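Azi13 (Streptomyces sahachiroi, PDB 5HMB) probably acts as a thioesterase of the PaaI family, with a hot-dog fold, in azinomycin biosynthesis, probably by hydrolysing a naphthoyl thioester. Local coordinates at residues Glu16-Gln21 with His52-Glu57; Ala30-Ser35 with Glu57-Ala62. One frame throughout, in Å; residues are numbered along the deposited sequence.

Contact 1 of 2, residues Glu16-Gln21 with His52-Glu57; sequences EHLGLQ and HCAVVE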
ATOM      1  N   GLU A  16      21.922  13.510   1.129  1.00 58.05           N
ATOM      2  CA  GLU A  16      23.122  13.757   1.928  1.00 61.39           C
ATOM      3  C   GLU A  16      22.805  13.709   3.417  1.00 54.52           C
ATOM      4  O   GLU A  16      23.539  13.095   4.198  1.00 58.27           O
ATOM      5  CB  GLU A  16      23.752  15.103   1.562  1.00 57.66           C
ATOM      6  N   HIS A  17      21.715  14.359   3.835  1.00 52.57           N
ATOM      7  CA  HIS A  17      21.378  14.373   5.255  1.00 55.83           C
ATOM      8  C   HIS A  17      21.090  12.970   5.777  1.00 60.10           C
ATOM      9  O   HIS A  17      21.406  12.652   6.929  1.00 62.89           O
ATOM     10  CB  HIS A  17      20.181  15.281   5.509  1.00 58.94           C
ATOM     11  CG  HIS A  17      19.656  15.198   6.904  1.00 60.54           C
ATOM     12  ND1 HIS A  17      20.264  15.831   7.965  1.00 64.69           N
ATOM     13  CD2 HIS A  17      18.579  14.557   7.413  1.00 64.76           C
ATOM     14  CE1 HIS A  17      19.583  15.586   9.070  1.00 59.15           C
ATOM     15  NE2 HIS A  17      18.555  14.816   8.762  1.00 58.94           N
ATOM     16  N   LEU A  18      20.480  12.119   4.949  1.00 55.33           N
ATOM     17  CA  LEU A  18      20.223  10.742   5.351  1.00 54.84           C
ATOM     18  C   LEU A  18      21.509   9.957   5.577  1.00 52.56           C
ATOM     19  O   LEU A  18      21.476   8.924   6.242  1.00 52.94           O
ATOM     20  CB  LEU A  18      19.370  10.033   4.298  1.00 45.24           C
ATOM     21  CG  LEU A  18      17.935  10.547   4.114  1.00 45.88           C
ATOM     22  CD1 LEU A  18      17.233   9.801   2.973  1.00 41.73           C
ATOM     23  CD2 LEU A  18      17.125  10.454   5.423  1.00 41.66           C
ATOM     24  N   GLY A  19      22.635  10.421   5.046  1.00 55.18           N
ATOM     25  CA  GLY A  19      23.878   9.698   5.203  1.00 50.09           C
ATOM     26  C   GLY A  19      24.040   8.514   4.283  1.00 59.36           C
ATOM     27  O   GLY A  19      24.904   7.666   4.529  1.00 57.82           O
ATOM     28  N   LEU A  20      23.235   8.423   3.230  1.00 48.98           N
ATOM     29  CA  LEU A  20      23.344   7.307   2.302  1.00 46.72           C
ATOM     30  C   LEU A  20      24.658   7.357   1.539  1.00 59.07           C
ATOM     31  O   LEU A  20      25.076   8.414   1.065  1.00 61.84           O
ATOM     32  CB  LEU A  20      22.194   7.329   1.302  1.00 51.27           C
ATOM     33  CG  LEU A  20      20.815   6.931   1.786  1.00 43.97           C
ATOM     34  CD1 LEU A  20      19.860   7.041   0.615  1.00 41.17           C
ATOM     35  CD2 LEU A  20      20.857   5.512   2.310  1.00 42.10           C
ATOM     36  N   GLN A  21      25.299   6.199   1.397  1.00 55.89           N
ATOM     37  CA  GLN A  21      26.509   6.076   0.589  1.00 58.85           C
ATOM     38  C   GLN A  21      26.278   4.974  -0.431  1.00 53.64           C
ATOM     39  O   GLN A  21      26.196   3.798  -0.072  1.00 57.99           O
ATOM     40  CB  GLN A  21      27.733   5.781   1.455  1.00 57.09           C
ATOM     41  CG  GLN A  21      27.878   6.741   2.629  1.00 63.55           C
ATOM     42  CD  GLN A  21      29.311   7.173   2.860  1.00 88.83           C
ATOM     43  OE1 GLN A  21      29.938   6.784   3.850  1.00107.18           O
ATOM     44  NE2 GLN A  21      29.842   7.990   1.949  1.00 89.31           N
ATOM     45  N   HIS A  52      13.172   5.361   7.193  1.00 34.48           N
ATOM     46  CA  HIS A  52      13.078   4.159   6.368  1.00 38.05           C
ATOM     47  C   HIS A  52      12.416   4.456   5.028  1.00 33.63           C
ATOM     48  O   HIS A  52      12.895   4.013   3.979  1.00 42.33           O
ATOM     49  CB  HIS A  52      12.302   3.057   7.104  1.00 32.85           C
ATOM     50  CG  HIS A  52      13.144   2.266   8.048  1.00 47.12           C
ATOM     51  ND1 HIS A  52      14.373   1.757   7.692  1.00 46.77           N
ATOM     52  CD2 HIS A  52      12.936   1.895   9.337  1.00 44.80           C
ATOM     53  CE1 HIS A  52      14.889   1.108   8.723  1.00 51.85           C
ATOM     54  NE2 HIS A  52      14.035   1.173   9.729  1.00 49.87           N
ATOM     55  N   CYS A  53      11.298   5.186   5.046  1.00 41.74           N
ATOM     56  CA  CYS A  53      10.610   5.525   3.797  1.00 36.65           C
ATOM     57  C   CYS A  53      11.487   6.373   2.896  1.00 40.40           C
ATOM     58  O   CYS A  53      11.522   6.164   1.675  1.00 37.83           O
ATOM     59  CB  CYS A  53       9.326   6.289   4.091  1.00 35.59           C
ATOM     60  SG  CYS A  53       8.174   5.438   5.241  1.00 37.86           S
ATOM     61  N   ALA A  54      12.167   7.366   3.477  1.00 43.38           N
ATOM     62  CA  ALA A  54      13.014   8.259   2.691  1.00 42.98           C
ATOM     63  C   ALA A  54      14.168   7.507   2.036  1.00 46.07           C
ATOM     64  O   ALA A  54      14.544   7.803   0.895  1.00 41.87           O
ATOM     65  CB  ALA A  54      13.541   9.382   3.589  1.00 36.44           C
ATOM     66  N   VAL A  55      14.769   6.555   2.756  1.00 39.07           N
ATOM     67  CA  VAL A  55      15.852   5.755   2.185  1.00 35.86           C
ATOM     68  C   VAL A  55      15.330   4.861   1.070  1.00 38.40           C
ATOM     69  O   VAL A  55      15.994   4.660   0.043  1.00 36.66           O
ATOM     70  CB  VAL A  55      16.520   4.912   3.284  1.00 45.38           C
ATOM     71  CG1 VAL A  55      17.377   3.801   2.655  1.00 38.46           C
ATOM     72  CG2 VAL A  55      17.334   5.800   4.196  1.00 40.07           C
ATOM     73  N   VAL A  56      14.164   4.258   1.279  1.00 40.27           N
ATOM     74  CA  VAL A  56      13.546   3.460   0.224  1.00 36.56           C
ATOM     75  C   VAL A  56      13.291   4.327  -1.011  1.00 35.98           C
ATOM     76  O   VAL A  56      13.620   3.952  -2.145  1.00 37.74           O
ATOM     77  CB  VAL A  56      12.256   2.813   0.766  1.00 40.26           C
ATOM     78  CG1 VAL A  56      11.393   2.302  -0.358  1.00 40.32           C
ATOM     79  CG2 VAL A  56      12.595   1.663   1.730  1.00 33.21           C
ATOM     80  N   GLU A  57      12.714   5.511  -0.804  1.00 40.27           N
ATOM     81  CA  GLU A  57      12.497   6.430  -1.916  1.00 41.30           C
ATOM     82  C   GLU A  57      13.812   6.748  -2.623  1.00 38.58           C
ATOM     83  O   GLU A  57      13.917   6.619  -3.852  1.00 40.40           O
ATOM     84  CB  GLU A  57      11.805   7.705  -1.414  1.00 35.40           C
ATOM     85  CG  GLU A  57      11.267   8.585  -2.574  1.00 38.43           C
ATOM     86  CD  GLU A  57      10.030   7.976  -3.234  1.00 45.28           C
ATOM     87  OE1 GLU A  57       9.290   7.237  -2.548  1.00 48.51           O
ATOM     88  OE2 GLU A  57       9.792   8.232  -4.431  1.00 52.11           O
TER
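The carbonyl O of Ala54, the residue whose methyl meets Leu18, is hydrogen-bonded to the hydroxyl OG of Ser58, a turn further along helix 49-68; that OG is also joined to NE2 of His48 of the second subunit, so a hydroxyl bonded on two sides lies beside an otherwise apolar contact. Leu18 reaches the helix with the tip of its side chain. Its chain is extended beyond CB (chi2 177°), which carries CD1 to 3.8 Å from Ala54 CB, while CD2 stands at 4.2 Å from that same CB. CD1 also comes within 4.2 Å of Val55 CG2. In the hot-dog fold the long central helix, here 49-68, is wrapped by a curved antiparallel sheet, and the short N-terminal helix 13-18 rests on it through Leu18. Gly19 ends the short helix in a Schellman motif: its phi is positive, at 79°, and its N bonds Glu16 O at 2.9 Å. After this turn Leu20 again points toward helix 49-68. Its CD2 approaches both branches of Val55, 3.9 Å from CG1 and 4.0 Å from CG2, with the two side chains crossing at a slant. With CG1 anti to the backbone N (chi1 164°) and CG2 anti to the carbonyl carbon, both methyls lie beside Leu20 CD2. Trp34 of strand 29-35 touches both Leu20 and Val55.

Contact 2 of 2, residues Ala30-Ser35 with Glu57-Ala62; sequences AVAYWS and ESVASA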
ATOM      1  N   ALA A  30      20.388  -0.892  -7.334  1.00 43.33           N
ATOM      2  CA  ALA A  30      21.111   0.147  -6.621  1.00 46.20           C
ATOM      3  C   ALA A  30      21.283  -0.305  -5.177  1.00 51.90           C
ATOM      4  O   ALA A  30      20.379  -0.930  -4.618  1.00 50.72           O
ATOM      5  CB  ALA A  30      20.387   1.495  -6.682  1.00 48.66           C
ATOM      6  N   VAL A  31      22.448  -0.015  -4.586  1.00 47.98           N
ATOM      7  CA  VAL A  31      22.807  -0.467  -3.241  1.00 46.16           C
ATOM      8  C   VAL A  31      23.420   0.701  -2.485  1.00 51.01           C
ATOM      9  O   VAL A  31      24.366   1.328  -2.973  1.00 52.33           O
ATOM     10  CB  VAL A  31      23.809  -1.639  -3.269  1.00 54.84           C
ATOM     11  CG1 VAL A  31      24.220  -2.008  -1.845  1.00 50.84           C
ATOM     12  CG2 VAL A  31      23.246  -2.842  -4.011  1.00 43.14           C
ATOM     13  N   ALA A  32      22.901   0.987  -1.294  1.00 39.52           N
ATOM     14  CA  ALA A  32      23.451   2.056  -0.473  1.00 46.45           C
ATOM     15  C   ALA A  32      23.595   1.590   0.966  1.00 55.70           C
ATOM     16  O   ALA A  32      22.785   0.798   1.460  1.00 53.58           O
ATOM     17  CB  ALA A  32      22.581   3.316  -0.517  1.00 44.36           C
ATOM     18  N   TYR A  33      24.634   2.090   1.628  1.00 54.26           N
ATOM     19  CA  TYR A  33      24.881   1.833   3.035  1.00 53.66           C
ATOM     20  C   TYR A  33      24.557   3.092   3.817  1.00 54.38           C
ATOM     21  O   TYR A  33      24.676   4.206   3.301  1.00 59.39           O
ATOM     22  CB  TYR A  33      26.341   1.436   3.293  1.00 59.37           C
ATOM     23  CG  TYR A  33      26.814   0.242   2.496  1.00 62.54           C
ATOM     24  CD1 TYR A  33      26.393  -1.042   2.817  1.00 65.09           C
ATOM     25  CD2 TYR A  33      27.690   0.396   1.424  1.00 69.16           C
ATOM     26  CE1 TYR A  33      26.821  -2.147   2.095  1.00 61.70           C
ATOM     27  CE2 TYR A  33      28.129  -0.704   0.694  1.00 65.09           C
ATOM     28  CZ  TYR A  33      27.689  -1.972   1.037  1.00 74.79           C
ATOM     29  OH  TYR A  33      28.113  -3.068   0.327  1.00 72.28           O
ATOM     30  N   TRP A  34      24.154   2.906   5.066  1.00 43.58           N
ATOM     31  CA  TRP A  34      23.857   4.017   5.962  1.00 47.57           C
ATOM     32  C   TRP A  34      23.742   3.459   7.376  1.00 52.16           C
ATOM     33  O   TRP A  34      23.789   2.244   7.592  1.00 53.30           O
ATOM     34  CB  TRP A  34      22.581   4.745   5.544  1.00 48.83           C
ATOM     35  CG  TRP A  34      21.366   3.864   5.481  1.00 45.26           C
ATOM     36  CD1 TRP A  34      21.128   2.844   4.597  1.00 40.14           C
ATOM     37  CD2 TRP A  34      20.206   3.943   6.325  1.00 38.17           C
ATOM     38  NE1 TRP A  34      19.891   2.286   4.846  1.00 40.41           N
ATOM     39  CE2 TRP A  34      19.312   2.939   5.904  1.00 39.58           C
ATOM     40  CE3 TRP A  34      19.837   4.773   7.391  1.00 44.30           C
ATOM     41  CZ2 TRP A  34      18.072   2.746   6.505  1.00 36.80           C
ATOM     42  CZ3 TRP A  34      18.607   4.582   7.984  1.00 46.17           C
ATOM     43  CH2 TRP A  34      17.735   3.579   7.534  1.00 45.61           C
ATOM     44  N   SER A  35      23.576   4.360   8.336  1.00 51.99           N
ATOM     45  CA  SER A  35      23.556   3.987   9.738  1.00 57.43           C
ATOM     46  C   SER A  35      22.512   4.799  10.482  1.00 56.46           C
ATOM     47  O   SER A  35      22.228   5.942  10.124  1.00 53.09           O
ATOM     48  CB  SER A  35      24.917   4.206  10.391  1.00 59.02           C
ATOM     49  OG  SER A  35      24.801   4.035  11.794  1.00 81.25           O
ATOM     50  N   GLU A  57      12.714   5.511  -0.804  1.00 40.27           N
ATOM     51  CA  GLU A  57      12.497   6.430  -1.916  1.00 41.30           C
ATOM     52  C   GLU A  57      13.812   6.748  -2.623  1.00 38.58           C
ATOM     53  O   GLU A  57      13.917   6.619  -3.852  1.00 40.40           O
ATOM     54  CB  GLU A  57      11.805   7.705  -1.414  1.00 35.40           C
ATOM     55  CG  GLU A  57      11.267   8.585  -2.574  1.00 38.43           C
ATOM     56  CD  GLU A  57      10.030   7.976  -3.234  1.00 45.28           C
ATOM     57  OE1 GLU A  57       9.290   7.237  -2.548  1.00 48.51           O
ATOM     58  OE2 GLU A  57       9.792   8.232  -4.431  1.00 52.11           O
ATOM     59  N   SER A  58      14.849   7.115  -1.856  1.00 47.66           N
ATOM     60  CA  SER A  58      16.140   7.494  -2.443  1.00 40.41           C
ATOM     61  C   SER A  58      16.752   6.356  -3.252  1.00 44.27           C
ATOM     62  O   SER A  58      17.239   6.567  -4.370  1.00 48.46           O
ATOM     63  CB  SER A  58      17.127   7.911  -1.347  1.00 40.14           C
ATOM     64  OG  SER A  58      16.655   8.964  -0.531  1.00 39.04           O
ATOM     65  N   VAL A  59      16.801   5.147  -2.683  1.00 40.61           N
ATOM     66  CA  VAL A  59      17.527   4.076  -3.360  1.00 38.03           C
ATOM     67  C   VAL A  59      16.773   3.628  -4.613  1.00 45.50           C
ATOM     68  O   VAL A  59      17.375   3.373  -5.667  1.00 41.32           O
ATOM     69  CB  VAL A  59      17.811   2.904  -2.401  1.00 46.55           C
ATOM     70  CG1 VAL A  59      18.594   1.835  -3.127  1.00 44.12           C
ATOM     71  CG2 VAL A  59      18.603   3.375  -1.168  1.00 38.61           C
ATOM     72  N   ALA A  60      15.448   3.540  -4.533  1.00 38.69           N
ATOM     73  CA  ALA A  60      14.676   3.183  -5.717  1.00 38.07           C
ATOM     74  C   ALA A  60      14.760   4.275  -6.790  1.00 45.05           C
ATOM     75  O   ALA A  60      14.913   3.970  -7.982  1.00 43.85           O
ATOM     76  CB  ALA A  60      13.225   2.898  -5.323  1.00 36.59           C
ATOM     77  N   SER A  61      14.680   5.553  -6.394  1.00 42.67           N
ATOM     78  CA  SER A  61      14.733   6.629  -7.391  1.00 41.64           C
ATOM     79  C   SER A  61      16.067   6.636  -8.115  1.00 47.81           C
ATOM     80  O   SER A  61      16.121   6.894  -9.325  1.00 44.49           O
ATOM     81  CB  SER A  61      14.513   8.000  -6.743  1.00 43.14           C
ATOM     82  OG  SER A  61      13.145   8.255  -6.485  1.00 55.69           O
ATOM     83  N   ALA A  62      17.157   6.393  -7.380  1.00 43.27           N
ATOM     84  CA  ALA A  62      18.469   6.309  -8.012  1.00 49.27           C
ATOM     85  C   ALA A  62      18.479   5.240  -9.086  1.00 51.14           C
ATOM     86  O   ALA A  62      18.980   5.461 -10.192  1.00 42.19           O
ATOM     87  CB  ALA A  62      19.551   6.015  -6.971  1.00 50.72           C
TER
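Strand 29-35 comes closest to helix 49-68 where Ala30 CA lies 6.2 Å from Val59 CA, and the extended backbone there turns the methyls of Ala30 and Ala32 toward the helix while the intervening Val31 points away. Val59 divides its two branches between these alanines. CG1, set anti to the backbone N (chi1 -179°), lies 4.0 Å from Ala30 CB and 3.6 Å from Ala30 O, so one methyl meets both the side chain and the carbonyl of a single residue. CG2 takes the next inward position along the strand, 4.0 Å from Ala32 CB. Ala30 CB in turn lies 3.7 Å from Val59 O on the helix backbone. With single methyls on the strand side, a branched valine accounts for all the close side-chain contact between the two segments. Backbone bonds of Ala30 with Ala98 and Ala32 with Ser96 tie the strand to its neighbour 93-100, and Val59 also touches Ala98 on that strand. Ala62, one turn on, faces the strand too but packs on Phe22 and Ile25. This packing of a central helix on the inner face of a curved antiparallel sheet is characteristic of the hot-dog fold, and these alanines and Val59 are part of its core.

The centres of contact 1 and contact 2 lie about 6 Å apart, and both use helix 49-68, in consecutive segments that share Glu57. Along the chain the segments alternate: 16-21, 30-35, 52-57, 57-62. The N-terminal helix and a strand of the sheet thus come first, and the central helix follows to meet both. The two contacts also touch directly. Gln21 N lies 2.8 Å from Tyr33 O, a probable hydrogen bond between the adjoining strands 21-26 and 29-35, and Leu20 CD1 is 3.5 Å from Ser58 CB. Together they join the N-terminal region and the sheet to one helix, which also lies at the interface with the second subunit.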